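PDB 2VF7: excinuclease ABC, subunit A. from Deinococcus radiodurans, which is an ATP-hydrolysing, zinc-containing DNA-binding protein of the UvrA family and probably takes part in recognising damaged DNA for repair. Local coordinates for residues A[508-513]-A[536-541]. The protein carries 1 engineered substitution. Sequence-based numbering, arbitrary orientation.
Sequences VTRNNL and KSTLVS. With ADP (adenosine-5'-diphosphate), chain D.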
# COMPACT_ATOMS: atom_id res chain seq x y z
N VAL A 508 44.24 -2.12 -21.00
CA VAL A 508 42.97 -2.21 -20.30
C VAL A 508 41.99 -1.15 -20.80
O VAL A 508 42.02 -0.01 -20.34
CB VAL A 508 43.17 -2.08 -18.75
CG1 VAL A 508 41.89 -2.40 -18.00
CG2 VAL A 508 44.30 -2.98 -18.26
N THR A 509 41.15 -1.52 -21.77
CA THR A 509 40.06 -0.64 -22.24
C THR A 509 38.73 -1.06 -21.61
O THR A 509 38.36 -2.24 -21.64
CB THR A 509 39.96 -0.59 -23.81
OG1 THR A 509 41.24 -0.27 -24.37
CG2 THR A 509 38.94 0.47 -24.26
N ARG A 510 38.03 -0.09 -21.02
CA ARG A 510 36.82 -0.34 -20.21
C ARG A 510 36.38 0.97 -19.53
O ARG A 510 37.15 1.58 -18.77
CB ARG A 510 37.10 -1.42 -19.16
CG ARG A 510 35.87 -2.07 -18.55
CD ARG A 510 35.99 -3.60 -18.57
NE ARG A 510 34.82 -4.26 -18.00
CZ ARG A 510 34.40 -5.49 -18.30
NH1 ARG A 510 35.06 -6.22 -19.19
NH2 ARG A 510 33.32 -5.99 -17.70
N ASN A 511 35.15 1.39 -19.82
CA ASN A 511 34.58 2.61 -19.24
C ASN A 511 35.50 3.81 -19.42
O ASN A 511 35.68 4.27 -20.55
CB ASN A 511 34.21 2.40 -17.77
CG ASN A 511 33.22 1.27 -17.57
OD1 ASN A 511 32.57 0.84 -18.51
ND2 ASN A 511 33.10 0.81 -16.33
N ASN A 512 36.10 4.29 -18.33
CA ASN A 512 37.01 5.46 -18.38
C ASN A 512 38.52 5.17 -18.51
O ASN A 512 39.34 6.10 -18.49
CB ASN A 512 36.72 6.44 -17.24
CG ASN A 512 37.24 5.98 -15.89
OD1 ASN A 512 37.27 4.78 -15.59
ND2 ASN A 512 37.64 6.93 -15.06
N LEU A 513 38.88 3.90 -18.66
CA LEU A 513 40.26 3.50 -18.90
C LEU A 513 40.46 3.26 -20.40
O LEU A 513 39.78 2.42 -20.98
CB LEU A 513 40.59 2.21 -18.13
CG LEU A 513 40.01 1.93 -16.73
CD1 LEU A 513 40.41 0.55 -16.28
CD2 LEU A 513 40.45 2.96 -15.70
N LYS A 536 39.11 2.13 -9.98
CA LYS A 536 39.62 1.02 -9.16
C LYS A 536 38.80 -0.25 -9.34
O LYS A 536 39.31 -1.33 -9.68
CB LYS A 536 39.57 1.42 -7.67
CG LYS A 536 39.80 2.87 -7.39
CD LYS A 536 39.79 3.12 -5.92
CE LYS A 536 38.39 3.11 -5.32
NZ LYS A 536 37.67 4.36 -5.70
N SER A 537 37.50 -0.12 -9.09
CA SER A 537 36.54 -1.17 -9.34
C SER A 537 36.54 -1.64 -10.81
O SER A 537 36.43 -2.85 -11.07
CB SER A 537 35.16 -0.71 -8.84
OG SER A 537 34.10 -1.24 -9.61
N THR A 538 36.70 -0.71 -11.74
CA THR A 538 36.79 -1.02 -13.18
C THR A 538 38.08 -1.76 -13.52
O THR A 538 38.07 -2.65 -14.37
CB THR A 538 36.66 0.25 -14.06
OG1 THR A 538 35.61 1.09 -13.57
CG2 THR A 538 36.34 -0.10 -15.49
N LEU A 539 39.18 -1.40 -12.86
CA LEU A 539 40.47 -2.08 -13.04
C LEU A 539 40.52 -3.45 -12.35
O LEU A 539 40.89 -4.44 -12.97
CB LEU A 539 41.61 -1.21 -12.54
CG LEU A 539 43.05 -1.74 -12.64
CD1 LEU A 539 43.53 -1.83 -14.08
CD2 LEU A 539 43.99 -0.87 -11.83
N VAL A 540 40.14 -3.48 -11.07
CA VAL A 540 40.40 -4.64 -10.21
C VAL A 540 39.29 -5.68 -10.26
O VAL A 540 39.53 -6.83 -10.60
CB VAL A 540 40.64 -4.22 -8.74
CG1 VAL A 540 40.88 -5.43 -7.85
CG2 VAL A 540 41.81 -3.24 -8.64
N SER A 541 38.07 -5.26 -9.93
CA SER A 541 36.92 -6.17 -9.90
C SER A 541 36.47 -6.58 -11.30
O SER A 541 36.24 -7.77 -11.56
CB SER A 541 35.76 -5.56 -9.11
OG SER A 541 36.14 -5.40 -7.75
PB ADP D . 35.38 3.54 -8.55
O1B ADP D . 34.29 4.24 -7.79
O2B ADP D . 35.39 2.04 -8.47
O3B ADP D . 36.71 4.18 -8.30
PA ADP D . 34.44 2.78 -11.19
O1A ADP D . 32.95 2.72 -11.06
O2A ADP D . 35.25 1.52 -11.18
O3A ADP D . 35.06 3.82 -10.12
O5' ADP D . 34.68 3.45 -12.64
C5' ADP D . 34.55 4.85 -12.85
C4' ADP D . 33.93 5.20 -14.19
O4' ADP D . 33.42 4.04 -14.86
C3' ADP D . 32.74 6.10 -13.94
O3' ADP D . 32.68 7.10 -14.96
C2' ADP D . 31.54 5.17 -14.03
O2' ADP D . 30.32 5.84 -14.38
C1' ADP D . 32.00 4.15 -15.06
N9 ADP D . 31.31 2.86 -14.84
C8 ADP D . 31.63 1.93 -13.91
N7 ADP D . 30.82 0.85 -13.97
C5 ADP D . 29.95 1.09 -14.98
C6 ADP D . 28.81 0.37 -15.59
N6 ADP D . 28.44 -0.85 -15.12
N1 ADP D . 28.16 0.95 -16.63
C2 ADP D . 28.51 2.17 -17.09
N3 ADP D . 29.53 2.89 -16.58
C4 ADP D . 30.28 2.41 -15.55
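Arg510 and Thr538 mark the close approach of a beta hairpin to the first turn of a helix, their CA atoms 7.1 Å apart; the helix starts at the Walker A P-loop of an ABC-type ATPase domain, and the hairpin turn lines the same ADP pocket. Residues 508-510 end strand 502-510 and a type II' turn from Arg510 to Leu513 follows, closed by Leu513 N on Arg510 O and Arg510 N on Leu513 O, while 536-541 opens helix 536-551. No hydrogen bond joins the two segments; van der Waals contacts and the shared ADP do. Thr538 sits at the centre. Its CG2, anti to the backbone N, pushes into the hairpin, 3.5 Å from Asn511 ND2 and 3.7 Å from Arg510 CG, with Leu513 CD1 also near. Farther along the helix, Leu513 CD1 lies 4.3 Å from Leu539 CB, and Val508 CG1 meets Leu539 CD1; Leu539 continues onto Leu516, Val518 and Phe520. Within the turn, the Asn511 amide lies over the face of the adenine, ND2 3.0 Å from ADP C8, and Asn512 reaches the ribose, its ND2 bonded to Ser534 O and Gly810 O. Lys536 bends at chi3 and chi4 (-76° and -74°) to bring NZ 2.8 Å from ADP O3B, with a further bond to Gly530 O. A methionine in its place would probably leave the beta phosphate without this positive mate and Gly530 O without its donor. Thr538 gives the alpha phosphate a weak bond from its backbone N, while its OG1 donates to ADP O2A at a doubtfully short 2.5 Å.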